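PDB 2IM5: nicotinate phosphoribosyltransferase from Porphyromonas gingivalis, which probably catalyses the ATP-dependent formation of nicotinate mononucleotide from nicotinate and 5-phosphoribosyl 1-diphosphate, a step that feeds NAD+ biosynthesis. Local coordinates for residues 11-16 and 166-171; 44-49 and 132-137; 228-233 and 263-268; 311-316 and 326-331. All blocks are in the same frame, centred on the assembly; numbering follows the deposited sequence.

Interaction 1. Residues 11-16 and 166-171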
loop_
_atom_site.group_PDB
_atom_site.type_symbol
_atom_site.label_atom_id
_atom_site.label_comp_id
_atom_site.label_asym_id
_atom_site.label_seq_id
_atom_site.Cartn_x
_atom_site.Cartn_y
_atom_site.Cartn_z
ATOM N N ASP A 11 4.361 -6.035 1.690
ATOM C CA ASP A 11 3.777 -5.633 0.416
ATOM C C ASP A 11 4.821 -5.346 -0.651
ATOM O O ASP A 11 5.913 -4.863 -0.357
ATOM C CB ASP A 11 2.891 -4.404 0.594
ATOM C CG ASP A 11 1.561 -4.743 1.227
ATOM O OD1 ASP A 11 0.878 -5.650 0.713
ATOM O OD2 ASP A 11 1.200 -4.100 2.231
ATOM N N LEU A 12 4.468 -5.646 -1.896
ATOM C CA LEU A 12 5.368 -5.417 -3.017
ATOM C C LEU A 12 5.871 -3.978 -3.066
ATOM O O LEU A 12 7.056 -3.735 -3.269
ATOM C CB LEU A 12 4.656 -5.737 -4.331
ATOM C CG LEU A 12 5.418 -5.312 -5.591
ATOM C CD1 LEU A 12 6.698 -6.135 -5.711
ATOM C CD2 LEU A 12 4.535 -5.503 -6.824
ATOM N N TYR A 13 4.971 -3.021 -2.859
ATOM C CA TYR A 13 5.360 -1.623 -2.946
ATOM C C TYR A 13 6.450 -1.204 -1.971
ATOM O O TYR A 13 7.135 -0.209 -2.204
ATOM C CB TYR A 13 4.127 -0.713 -2.824
ATOM C CG TYR A 13 3.586 -0.505 -1.423
ATOM C CD1 TYR A 13 4.136 0.460 -0.575
ATOM C CD2 TYR A 13 2.496 -1.244 -0.962
ATOM C CE1 TYR A 13 3.607 0.688 0.693
ATOM C CE2 TYR A 13 1.959 -1.026 0.307
ATOM C CZ TYR A 13 2.518 -0.055 1.130
ATOM O OH TYR A 13 1.979 0.180 2.382
ATOM N N LYS A 14 6.626 -1.955 -0.887
ATOM C CA LYS A 14 7.669 -1.623 0.075
ATOM C C LYS A 14 9.031 -1.837 -0.587
ATOM O O LYS A 14 9.961 -1.051 -0.383
ATOM C CB LYS A 14 7.535 -2.486 1.335
ATOM C CG LYS A 14 6.206 -2.293 2.091
ATOM C CD LYS A 14 6.201 -1.093 3.049
ATOM C CE LYS A 14 6.387 0.251 2.340
ATOM N NZ LYS A 14 6.174 1.420 3.254
ATOM N N PHE A 15 9.148 -2.888 -1.400
ATOM C CA PHE A 15 10.406 -3.164 -2.091
ATOM C C PHE A 15 10.620 -2.254 -3.298
ATOM O O PHE A 15 11.726 -1.758 -3.514
ATOM C CB PHE A 15 10.480 -4.623 -2.557
ATOM C CG PHE A 15 10.586 -5.617 -1.439
ATOM C CD1 PHE A 15 11.435 -5.396 -0.366
ATOM C CD2 PHE A 15 9.854 -6.796 -1.474
ATOM C CE1 PHE A 15 11.555 -6.333 0.658
ATOM C CE2 PHE A 15 9.971 -7.741 -0.450
ATOM C CZ PHE A 15 10.827 -7.503 0.617
ATOM N N THR A 16 9.577 -2.029 -4.090
ATOM C CA THR A 16 9.724 -1.178 -5.266
ATOM C C THR A 16 10.011 0.271 -4.877
ATOM O O THR A 16 10.810 0.953 -5.525
ATOM C CB THR A 16 8.472 -1.236 -6.185
ATOM O OG1 THR A 16 7.311 -0.812 -5.457
ATOM C CG2 THR A 16 8.257 -2.655 -6.689
ATOM N N GLY A 166 -4.731 -7.166 1.165
ATOM C CA GLY A 166 -5.141 -7.002 2.555
ATOM C C GLY A 166 -4.181 -7.368 3.677
ATOM O O GLY A 166 -4.616 -7.627 4.803
ATOM N N MET A 167 -2.885 -7.372 3.396
ATOM C CA MET A 167 -1.901 -7.734 4.405
ATOM C C MET A 167 -1.890 -6.894 5.687
ATOM O O MET A 167 -1.988 -7.430 6.788
ATOM C CB MET A 167 -0.502 -7.738 3.782
ATOM C CG MET A 167 0.627 -7.635 4.792
ATOM S SD MET A 167 2.166 -8.358 4.202
ATOM C CE MET A 167 2.847 -8.904 5.754
ATOM N N ARG A 168 -1.774 -5.581 5.546
ATOM C CA ARG A 168 -1.710 -4.709 6.708
ATOM C C ARG A 168 -2.797 -4.875 7.765
ATOM O O ARG A 168 -2.534 -4.676 8.950
ATOM C CB ARG A 168 -1.641 -3.256 6.258
ATOM C CG ARG A 168 -0.255 -2.864 5.782
ATOM C CD ARG A 168 -0.261 -1.477 5.159
ATOM N NE ARG A 168 -1.120 -1.457 3.983
ATOM C CZ ARG A 168 -1.418 -0.366 3.295
ATOM N NH1 ARG A 168 -0.922 0.808 3.666
ATOM N NH2 ARG A 168 -2.214 -0.448 2.235
ATOM N N ARG A 169 -4.006 -5.246 7.354
ATOM C CA ARG A 169 -5.093 -5.422 8.315
ATOM C C ARG A 169 -5.637 -6.841 8.406
ATOM O O ARG A 169 -6.745 -7.051 8.894
ATOM C CB ARG A 169 -6.233 -4.459 7.993
ATOM C CG ARG A 169 -5.853 -3.020 8.252
ATOM C CD ARG A 169 -6.987 -2.070 7.964
ATOM N NE ARG A 169 -6.550 -0.696 8.171
ATOM C CZ ARG A 169 -7.339 0.361 8.028
ATOM N NH1 ARG A 169 -8.610 0.196 7.678
ATOM N NH2 ARG A 169 -6.858 1.581 8.232
ATOM N N ARG A 170 -4.858 -7.810 7.937
ATOM C CA ARG A 170 -5.278 -9.204 7.982
ATOM C C ARG A 170 -5.525 -9.636 9.433
ATOM O O ARG A 170 -4.939 -9.073 10.361
ATOM C CB ARG A 170 -4.199 -10.088 7.363
ATOM C CG ARG A 170 -2.895 -10.131 8.154
ATOM C CD ARG A 170 -1.803 -10.858 7.376
ATOM N NE ARG A 170 -0.549 -10.956 8.120
ATOM C CZ ARG A 170 0.609 -11.315 7.575
ATOM N NH1 ARG A 170 0.670 -11.611 6.280
ATOM N NH2 ARG A 170 1.707 -11.367 8.317
ATOM N N PHE A 171 -6.393 -10.627 9.625
ATOM C CA PHE A 171 -6.673 -11.132 10.964
ATOM C C PHE A 171 -5.391 -11.784 11.474
ATOM O O PHE A 171 -5.014 -11.625 12.632
ATOM C CB PHE A 171 -7.801 -12.171 10.928
ATOM C CG PHE A 171 -8.197 -12.684 12.292
ATOM C CD1 PHE A 171 -9.132 -12.000 13.068
ATOM C CD2 PHE A 171 -7.623 -13.840 12.805
ATOM C CE1 PHE A 171 -9.487 -12.467 14.336
ATOM C CE2 PHE A 171 -7.969 -14.314 14.072
ATOM C CZ PHE A 171 -8.903 -13.627 14.836
HETATM O O HOH W 1 -1.371 -4.244 3.025
#
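Asp11, at the start of the segment that leads into the first helix, faces Met167 and Arg168 of the loop after strand 162-164. The buried side of the contact is bridged by water. OD1 of Asp11 rests 4.0 Å from CB of Met167, and SD of Met167 comes back to 4.1 Å from the backbone N of Asp11, each side chain lying alongside the other and pointing the other way. OD1 also bonds to Ser195. OD2 of Asp11 takes a proton from a water at 2.7 Å, and this water accepts from N of Arg168 (2.9 Å) and NE of Arg168 (3.0 Å). A short carboxylate suits the place, since it can accept from Ser195 with one oxygen and from the water with the other.

On the partly exposed side, Tyr13 and Arg168 meet without a direct hydrogen bond. OD2 of Asp11 and NE of Arg168 form a long salt bridge of 3.9 Å; no N-H is aimed at the oxygen, which leaves attraction between charges. The Arg168 chain bends at chi3 (-62°), which turns one guanidinium face to OH of Tyr13; OH to NH1 is 3.2 Å, at a poor angle. Both groups instead share Glu120, the hydroxyl by a hydrogen bond and NH1 by a salt bridge. Met167 to Arg170 form a type I turn at the C-terminal end of the parallel sheet, where type II phosphoribosyltransferases typically build their active site.

Interaction 2. Residues 44-49 and 132-137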
loop_
_atom_site.group_PDB
_atom_site.type_symbol
_atom_site.label_atom_id
_atom_site.label_comp_id
_atom_site.label_asym_id
_atom_site.label_seq_id
_atom_site.Cartn_x
_atom_site.Cartn_y
_atom_site.Cartn_z
ATOM N N GLU A 44 0.306 -0.969 28.569
ATOM C CA GLU A 44 1.749 -1.105 28.465
ATOM C C GLU A 44 2.176 -2.539 28.198
ATOM O O GLU A 44 3.227 -2.769 27.603
ATOM C CB GLU A 44 2.429 -0.598 29.740
ATOM C CG GLU A 44 3.133 0.742 29.574
ATOM C CD GLU A 44 4.239 0.698 28.526
ATOM O OE1 GLU A 44 5.051 -0.254 28.556
ATOM O OE2 GLU A 44 4.304 1.615 27.681
ATOM N N GLU A 45 1.376 -3.508 28.633
ATOM C CA GLU A 45 1.756 -4.892 28.394
ATOM C C GLU A 45 1.590 -5.234 26.920
ATOM O O GLU A 45 2.350 -6.037 26.385
ATOM C CB GLU A 45 0.956 -5.859 29.269
ATOM C CG GLU A 45 -0.423 -6.213 28.774
ATOM C CD GLU A 45 -1.030 -7.370 29.560
ATOM O OE1 GLU A 45 -0.437 -8.476 29.559
ATOM O OE2 GLU A 45 -2.099 -7.172 30.177
ATOM N N PHE A 46 0.603 -4.628 26.264
ATOM C CA PHE A 46 0.413 -4.866 24.835
ATOM C C PHE A 46 1.595 -4.211 24.117
ATOM O O PHE A 46 2.198 -4.797 23.215
ATOM C CB PHE A 46 -0.888 -4.241 24.333
ATOM C CG PHE A 46 -1.180 -4.545 22.893
ATOM C CD1 PHE A 46 -1.681 -5.791 22.520
ATOM C CD2 PHE A 46 -0.921 -3.602 21.898
ATOM C CE1 PHE A 46 -1.920 -6.098 21.174
ATOM C CE2 PHE A 46 -1.156 -3.897 20.551
ATOM C CZ PHE A 46 -1.657 -5.153 20.192
ATOM N N ALA A 47 1.932 -2.994 24.538
ATOM C CA ALA A 47 3.046 -2.266 23.941
ATOM C C ALA A 47 4.301 -3.119 24.039
ATOM O O ALA A 47 5.117 -3.159 23.120
ATOM C CB ALA A 47 3.255 -0.943 24.662
ATOM N N GLU A 48 4.451 -3.808 25.164
ATOM C CA GLU A 48 5.610 -4.660 25.369
ATOM C C GLU A 48 5.573 -5.860 24.417
ATOM O O GLU A 48 6.609 -6.332 23.950
ATOM C CB GLU A 48 5.663 -5.132 26.822
ATOM C CG GLU A 48 6.954 -5.828 27.181
ATOM C CD GLU A 48 8.182 -5.045 26.735
ATOM O OE1 GLU A 48 8.256 -3.827 27.019
ATOM O OE2 GLU A 48 9.077 -5.653 26.104
ATOM N N LEU A 49 4.375 -6.355 24.133
ATOM C CA LEU A 49 4.244 -7.473 23.208
ATOM C C LEU A 49 4.695 -7.008 21.822
ATOM O O LEU A 49 5.341 -7.748 21.087
ATOM C CB LEU A 49 2.789 -7.945 23.136
ATOM C CG LEU A 49 2.216 -8.619 24.382
ATOM C CD1 LEU A 49 0.760 -8.961 24.149
ATOM C CD2 LEU A 49 3.020 -9.873 24.692
ATOM N N TYR A 132 -5.865 -9.391 17.992
ATOM C CA TYR A 132 -6.887 -10.429 18.056
ATOM C C TYR A 132 -6.494 -11.532 19.029
ATOM O O TYR A 132 -7.345 -12.063 19.736
ATOM C CB TYR A 132 -7.156 -10.976 16.656
ATOM C CG TYR A 132 -7.723 -9.907 15.752
ATOM C CD1 TYR A 132 -8.976 -9.355 16.003
ATOM C CD2 TYR A 132 -6.985 -9.409 14.677
ATOM C CE1 TYR A 132 -9.484 -8.331 15.215
ATOM C CE2 TYR A 132 -7.482 -8.386 13.878
ATOM C CZ TYR A 132 -8.730 -7.853 14.152
ATOM O OH TYR A 132 -9.226 -6.846 13.363
ATOM N N ARG A 133 -5.208 -11.867 19.079
ATOM C CA ARG A 133 -4.749 -12.883 20.019
ATOM C C ARG A 133 -5.006 -12.355 21.428
ATOM O O ARG A 133 -5.551 -13.054 22.288
ATOM C CB ARG A 133 -3.249 -13.132 19.891
ATOM C CG ARG A 133 -2.800 -13.897 18.674
ATOM C CD ARG A 133 -1.311 -14.185 18.808
ATOM N NE ARG A 133 -0.742 -14.795 17.611
ATOM C CZ ARG A 133 0.544 -15.107 17.479
ATOM N NH1 ARG A 133 1.391 -14.868 18.472
ATOM N NH2 ARG A 133 0.983 -15.652 16.354
ATOM N N PHE A 134 -4.604 -11.104 21.643
ATOM C CA PHE A 134 -4.740 -10.448 22.931
ATOM C C PHE A 134 -6.160 -10.451 23.479
ATOM O O PHE A 134 -6.361 -10.693 24.665
ATOM C CB PHE A 134 -4.237 -9.005 22.840
ATOM C CG PHE A 134 -3.874 -8.407 24.168
ATOM C CD1 PHE A 134 -2.738 -8.829 24.845
ATOM C CD2 PHE A 134 -4.655 -7.406 24.733
ATOM C CE1 PHE A 134 -2.382 -8.256 26.071
ATOM C CE2 PHE A 134 -4.309 -6.826 25.956
ATOM C CZ PHE A 134 -3.171 -7.251 26.626
ATOM N N ILE A 135 -7.144 -10.171 22.628
ATOM C CA ILE A 135 -8.525 -10.138 23.089
ATOM C C ILE A 135 -9.196 -11.500 22.959
ATOM O O ILE A 135 -10.413 -11.618 23.095
ATOM C CB ILE A 135 -9.357 -9.083 22.332
ATOM C CG1 ILE A 135 -9.545 -9.494 20.874
ATOM C CG2 ILE A 135 -8.677 -7.733 22.421
ATOM C CD1 ILE A 135 -10.525 -8.614 20.124
ATOM N N GLY A 136 -8.389 -12.523 22.695
ATOM C CA GLY A 136 -8.904 -13.873 22.565
ATOM C C GLY A 136 -9.818 -14.174 21.389
ATOM O O GLY A 136 -10.548 -15.161 21.425
ATOM N N ALA A 137 -9.785 -13.350 20.346
ATOM C CA ALA A 137 -10.632 -13.597 19.182
ATOM C C ALA A 137 -10.058 -14.736 18.338
ATOM O O ALA A 137 -8.843 -14.904 18.246
ATOM C CB ALA A 137 -10.755 -12.339 18.344
#
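Phe46 and Phe134 both carry CG anti to the backbone N, with chi1 at -176° and -159°, and these torsions send the two rings into the gap between helix 44-56 and the C-terminal end of helix 120-134. They meet there as a T-shaped (edge-to-face) pair: the edge of Phe46 points at the face of Phe134, with centroids 5.3 Å apart and planes at 72°. The atom that does the touching is CD1 of Phe46, 3.8 Å from CG of Phe134 and so displaced from the middle of the ring toward its rim. Two phenylalanines suit the site, since the slightly positive hydrogens of one edge can settle on the electron-rich face of the other.

The Phe46 ring is buried, touching Leu130 and Phe42, whereas Phe134 reaches outward and is partly exposed. On that outer side Glu45 takes the rarer first torsion, with CG between the backbone N and the carbonyl carbon, and runs extended to the rim of Phe134. Its CD lies near the ring plane, 3.6 Å from CZ of Phe134, with the carboxylate turned almost perpendicular to the ring. The negative group thus meets ring hydrogens and not the pi cloud, which is probably favourable.

Just beyond Phe134 a Schellman motif ends the helix. Gly136, with positive phi, is its C-prime residue; Ala137 N bonds to Tyr132 O at 2.8 Å and Gly136 N to Arg133 O at 2.9 Å. Leu49 reaches Phe134 with one methyl, CD1, 3.6 Å from CD1 of Phe134.

Interaction 3. Residues 228-233 and 263-268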
loop_
_atom_site.group_PDB
_atom_site.type_symbol
_atom_site.label_atom_id
_atom_site.label_comp_id
_atom_site.label_asym_id
_atom_site.label_seq_id
_atom_site.Cartn_x
_atom_site.Cartn_y
_atom_site.Cartn_z
ATOM N N ALA A 228 5.189 18.171 -7.334
ATOM C CA ALA A 228 5.189 16.849 -6.690
ATOM C C ALA A 228 4.830 15.684 -7.612
ATOM O O ALA A 228 5.655 14.783 -7.827
ATOM C CB ALA A 228 4.261 16.851 -5.482
ATOM N N ASN A 229 3.609 15.699 -8.150
ATOM C CA ASN A 229 3.150 14.626 -9.027
ATOM C C ASN A 229 4.070 14.429 -10.225
ATOM O O ASN A 229 4.459 13.305 -10.539
ATOM C CB ASN A 229 1.718 14.905 -9.523
ATOM C CG ASN A 229 0.652 14.564 -8.487
ATOM O OD1 ASN A 229 -0.254 15.371 -8.218
ATOM N ND2 ASN A 229 0.743 13.375 -7.908
ATOM N N TYR A 230 4.428 15.525 -10.887
ATOM C CA TYR A 230 5.285 15.445 -12.071
ATOM C C TYR A 230 6.661 14.829 -11.803
ATOM O O TYR A 230 7.070 13.887 -12.481
ATOM C CB TYR A 230 5.472 16.832 -12.693
ATOM C CG TYR A 230 6.257 16.789 -13.981
ATOM C CD1 TYR A 230 5.632 16.498 -15.198
ATOM C CD2 TYR A 230 7.638 16.988 -13.979
ATOM C CE1 TYR A 230 6.369 16.408 -16.380
ATOM C CE2 TYR A 230 8.383 16.898 -15.146
ATOM C CZ TYR A 230 7.746 16.609 -16.343
ATOM O OH TYR A 230 8.493 16.530 -17.494
ATOM N N VAL A 231 7.382 15.366 -10.822
ATOM C CA VAL A 231 8.711 14.843 -10.503
ATOM C C VAL A 231 8.651 13.413 -9.954
ATOM O O VAL A 231 9.558 12.608 -10.193
ATOM C CB VAL A 231 9.432 15.746 -9.496
ATOM C CG1 VAL A 231 10.861 15.253 -9.284
ATOM C CG2 VAL A 231 9.453 17.173 -10.015
ATOM N N ALA A 232 7.591 13.094 -9.216
ATOM C CA ALA A 232 7.443 11.744 -8.685
ATOM C C ALA A 232 7.338 10.747 -9.852
ATOM O O ALA A 232 7.967 9.690 -9.832
ATOM C CB ALA A 232 6.200 11.653 -7.800
ATOM N N MET A 233 6.553 11.092 -10.869
ATOM C CA MET A 233 6.401 10.218 -12.033
ATOM C C MET A 233 7.717 10.120 -12.830
ATOM O O MET A 233 8.103 9.034 -13.255
ATOM C CB MET A 233 5.267 10.714 -12.951
ATOM C CG MET A 233 3.846 10.475 -12.412
ATOM S SD MET A 233 2.525 10.928 -13.589
ATOM C CE MET A 233 1.847 9.465 -13.864
ATOM N N LYS A 263 0.818 15.091 -21.361
ATOM C CA LYS A 263 0.535 14.150 -22.437
ATOM C C LYS A 263 1.536 12.994 -22.425
ATOM O O LYS A 263 1.165 11.841 -22.628
ATOM C CB LYS A 263 0.596 14.865 -23.789
ATOM C CG LYS A 263 0.169 13.996 -24.958
ATOM C CD LYS A 263 0.139 14.784 -26.256
ATOM C CE LYS A 263 -0.219 13.884 -27.437
ATOM N NZ LYS A 263 -1.587 13.300 -27.321
ATOM N N LYS A 264 2.805 13.317 -22.191
ATOM C CA LYS A 264 3.861 12.310 -22.148
ATOM C C LYS A 264 3.579 11.221 -21.110
ATOM O O LYS A 264 3.663 10.023 -21.405
ATOM C CB LYS A 264 5.196 12.979 -21.837
ATOM C CG LYS A 264 6.363 12.026 -21.772
ATOM C CD LYS A 264 7.681 12.778 -21.554
ATOM C CE LYS A 264 7.692 13.540 -20.241
ATOM N NZ LYS A 264 8.953 14.328 -20.085
ATOM N N HIS A 265 3.251 11.641 -19.893
ATOM C CA HIS A 265 2.953 10.696 -18.829
ATOM C C HIS A 265 1.640 9.956 -19.078
ATOM O O HIS A 265 1.533 8.761 -18.809
ATOM C CB HIS A 265 2.923 11.428 -17.488
ATOM C CG HIS A 265 4.274 11.876 -17.030
ATOM N ND1 HIS A 265 4.455 12.857 -16.081
ATOM C CD2 HIS A 265 5.515 11.478 -17.401
ATOM C CE1 HIS A 265 5.749 13.048 -15.889
ATOM N NE2 HIS A 265 6.414 12.222 -16.680
ATOM N N ALA A 266 0.644 10.669 -19.592
ATOM C CA ALA A 266 -0.637 10.046 -19.883
ATOM C C ALA A 266 -0.441 8.927 -20.913
ATOM O O ALA A 266 -1.066 7.875 -20.825
ATOM C CB ALA A 266 -1.622 11.082 -20.415
ATOM N N MET A 267 0.439 9.159 -21.881
ATOM C CA MET A 267 0.706 8.170 -22.923
ATOM C C MET A 267 1.559 7.007 -22.432
ATOM O O MET A 267 1.324 5.855 -22.798
ATOM C CB MET A 267 1.406 8.825 -24.114
ATOM C CG MET A 267 0.539 9.806 -24.903
ATOM S SD MET A 267 1.493 10.551 -26.222
ATOM C CE MET A 267 2.417 11.647 -25.340
ATOM N N LEU A 268 2.547 7.311 -21.594
ATOM C CA LEU A 268 3.447 6.291 -21.070
ATOM C C LEU A 268 2.850 5.369 -20.000
ATOM O O LEU A 268 3.004 4.149 -20.077
ATOM C CB LEU A 268 4.713 6.959 -20.528
ATOM C CG LEU A 268 5.785 6.077 -19.890
ATOM C CD1 LEU A 268 6.187 4.959 -20.837
ATOM C CD2 LEU A 268 6.990 6.941 -19.557
#
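The imidazole of His265 reaches from helix 263-268 to meet Met233 and Tyr230 of helix 228-240, filling the space between two segments whose axes approach to 11.5 Å and cross at 51°. CB of Met233 lies over one face of the imidazole, 4.0 Å from the centroid of the His265 ring and 21° off the normal, a CH-pi contact, while its SD approaches the same ring obliquely, with ND1 of His265 at 3.7 Å. Methionine suits the place because its unbranched chain puts a methylene on the ring face and its sulfur beside ND1.

Tyr230 is set differently: its ring is inclined by 37° to that of His265, and CE1 of Tyr230 touches CE1 of His265 at 3.5 Å. Beyond this the phenol extends to the exposed Lys264, whose NZ gives a weak hydrogen bond to OH of Tyr230 (3.4 Å). NE2 of His265 is hydrogen-bonded to Glu234, which would fix the rotation of the ring.

Phe257 of helix 254-260 packs against Met233, and Ile237 of helix 228-240 against His265. The two helices that meet here lead into strands 246-248 and 271-274, neighbouring strands of the parallel sheet.

Interaction 4. Residues 311-316 and 326-331; sequences QRAIEI and ASFGIG
Residues 311-316 of helix 310-320 pack against residues 326-330 of strand 325-330, with CA of Ala313 only 6.8 Å from CA of Phe328. Alternation along the strand points Ala326, Phe328 and Ile330 toward the helix, and Phe328 carries most of the contact. Its CG lies anti to the carbonyl carbon (chi1 -57°), and the ring is turned so that one face receives the methyl group of Ala313. CB of Ala313 stands 3.8 Å from the centroid of the Phe328 ring and 15° off its normal, a CH-pi contact. Alanine suits the place because its single methyl lets the backbone come down onto the ring; O of Ala313 accordingly reaches 3.2 Å from CZ of Phe328.

This is the packing of a beta-alpha-beta crossover, in which strand 301-304, helix 310-320 and strand 325-330 follow one another, the helix covering its two parallel strands as in the TIM-barrel-like core of this family. Phe304 on the first strand meets the Phe328 ring, with planes at about 25°, and also touches Ile316.

Nearly one turn further on from Ala313, Ile316 borders Phe328 at the edge. Its CB lies near the ring plane, 3.8 Å from CE1 of Phe328, and its CG2 methyl is 3.8 Å from the same carbon, so the branching at CB packs broadly against the rim. Leu308, in the loop before the helix, touches both Ile316 and Phe328.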
loop_
_atom_site.group_PDB
_atom_site.type_symbol
_atom_site.label_atom_id
_atom_site.label_comp_id
_atom_site.label_asym_id
_atom_site.label_seq_id
_atom_site.Cartn_x
_atom_site.Cartn_y
_atom_site.Cartn_z
ATOM N N GLN A 311 -18.784 -7.620 -4.634
ATOM C CA GLN A 311 -19.985 -7.056 -5.231
ATOM C C GLN A 311 -19.791 -5.619 -5.695
ATOM O O GLN A 311 -20.262 -5.239 -6.762
ATOM C CB GLN A 311 -21.154 -7.128 -4.246
ATOM C CG GLN A 311 -22.482 -6.667 -4.840
ATOM C CD GLN A 311 -22.798 -7.339 -6.178
ATOM O OE1 GLN A 311 -22.746 -8.570 -6.303
ATOM N NE2 GLN A 311 -23.134 -6.528 -7.183
ATOM N N ARG A 312 -19.109 -4.813 -4.891
ATOM C CA ARG A 312 -18.861 -3.431 -5.267
ATOM C C ARG A 312 -17.960 -3.381 -6.506
ATOM O O ARG A 312 -18.095 -2.492 -7.349
ATOM C CB ARG A 312 -18.199 -2.674 -4.115
ATOM C CG ARG A 312 -17.931 -1.216 -4.429
ATOM C CD ARG A 312 -19.204 -0.387 -4.390
ATOM N NE ARG A 312 -19.707 -0.239 -3.023
ATOM C CZ ARG A 312 -20.770 0.493 -2.682
ATOM N NH1 ARG A 312 -21.460 1.155 -3.608
ATOM N NH2 ARG A 312 -21.142 0.570 -1.407
ATOM N N ALA A 313 -17.041 -4.334 -6.609
ATOM C CA ALA A 313 -16.140 -4.393 -7.753
ATOM C C ALA A 313 -16.956 -4.640 -9.022
ATOM O O ALA A 313 -16.708 -4.034 -10.071
ATOM C CB ALA A 313 -15.111 -5.506 -7.561
ATOM N N ILE A 314 -17.937 -5.532 -8.914
ATOM C CA ILE A 314 -18.797 -5.859 -10.046
ATOM C C ILE A 314 -19.586 -4.627 -10.497
ATOM O O ILE A 314 -19.777 -4.410 -11.691
ATOM C CB ILE A 314 -19.766 -7.014 -9.681
ATOM C CG1 ILE A 314 -18.967 -8.312 -9.514
ATOM C CG2 ILE A 314 -20.832 -7.182 -10.768
ATOM C CD1 ILE A 314 -19.762 -9.463 -8.951
ATOM N N GLU A 315 -20.032 -3.817 -9.542
ATOM C CA GLU A 315 -20.780 -2.602 -9.859
ATOM C C GLU A 315 -19.900 -1.600 -10.609
ATOM O O GLU A 315 -20.316 -1.034 -11.620
ATOM C CB GLU A 315 -21.311 -1.957 -8.576
ATOM C CG GLU A 315 -22.439 -2.719 -7.904
ATOM C CD GLU A 315 -22.610 -2.333 -6.443
ATOM O OE1 GLU A 315 -22.496 -1.128 -6.128
ATOM O OE2 GLU A 315 -22.864 -3.233 -5.608
ATOM N N ILE A 316 -18.683 -1.379 -10.113
ATOM C CA ILE A 316 -17.755 -0.453 -10.761
ATOM C C ILE A 316 -17.429 -0.969 -12.158
ATOM O O ILE A 316 -17.279 -0.199 -13.104
ATOM C CB ILE A 316 -16.437 -0.322 -9.954
ATOM C CG1 ILE A 316 -16.719 0.343 -8.604
ATOM C CG2 ILE A 316 -15.413 0.499 -10.741
ATOM C CD1 ILE A 316 -15.511 0.402 -7.675
ATOM N N ALA A 326 -10.839 -2.029 -16.405
ATOM C CA ALA A 326 -10.812 -2.006 -14.948
ATOM C C ALA A 326 -10.262 -3.264 -14.288
ATOM O O ALA A 326 -10.421 -4.370 -14.791
ATOM C CB ALA A 326 -12.211 -1.727 -14.419
ATOM N N SER A 327 -9.587 -3.066 -13.163
ATOM C CA SER A 327 -9.038 -4.161 -12.371
ATOM C C SER A 327 -9.287 -3.720 -10.938
ATOM O O SER A 327 -9.666 -2.574 -10.696
ATOM C CB SER A 327 -7.540 -4.358 -12.633
ATOM O OG SER A 327 -6.796 -3.250 -12.177
ATOM N N PHE A 328 -9.072 -4.612 -9.986
ATOM C CA PHE A 328 -9.361 -4.270 -8.607
ATOM C C PHE A 328 -8.349 -4.757 -7.594
ATOM O O PHE A 328 -7.650 -5.748 -7.801
ATOM C CB PHE A 328 -10.754 -4.821 -8.247
ATOM C CG PHE A 328 -11.834 -4.319 -9.145
ATOM C CD1 PHE A 328 -12.534 -3.161 -8.830
ATOM C CD2 PHE A 328 -12.090 -4.946 -10.359
ATOM C CE1 PHE A 328 -13.467 -2.633 -9.713
ATOM C CE2 PHE A 328 -13.022 -4.423 -11.255
ATOM C CZ PHE A 328 -13.711 -3.267 -10.935
ATOM N N GLY A 329 -8.288 -4.028 -6.490
ATOM C CA GLY A 329 -7.410 -4.381 -5.396
ATOM C C GLY A 329 -8.360 -4.553 -4.231
ATOM O O GLY A 329 -8.987 -3.582 -3.800
ATOM N N ILE A 330 -8.506 -5.780 -3.745
ATOM C CA ILE A 330 -9.406 -6.044 -2.631
ATOM C C ILE A 330 -8.595 -6.373 -1.387
ATOM O O ILE A 330 -7.725 -7.242 -1.419
ATOM C CB ILE A 330 -10.360 -7.209 -2.965
ATOM C CG1 ILE A 330 -11.126 -6.882 -4.250
ATOM C CG2 ILE A 330 -11.328 -7.441 -1.813
ATOM C CD1 ILE A 330 -12.127 -7.934 -4.662
ATOM N N GLY A 331 -8.890 -5.686 -0.290
ATOM C CA GLY A 331 -8.142 -5.913 0.932
ATOM C C GLY A 331 -8.797 -6.618 2.105
ATOM O O GLY A 331 -8.988 -7.835 2.095
#

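From the N terminus, residues 11-16 lead off a long loop that interaction 1 closes at 166-171, joining the first helix to a loop of the parallel sheet. Interaction 2 nests inside it: 44-49 with 132-137 closes a loop of 82 residues, tying helix 44-56 to the end of helix 120-134. The two touch where Phe171 packs on Tyr132. Interactions 3 and 4 follow in series, crossing neither earlier loop. Interaction 3 closes a loop of 29 residues that contains strand 246-248, and interaction 4 one of nine between helix 310-320 and strand 325-330. Interactions 2 and 3 lie on opposite sides of the chain's centre, about 44 Å apart between centres, with interaction 1 near that centre.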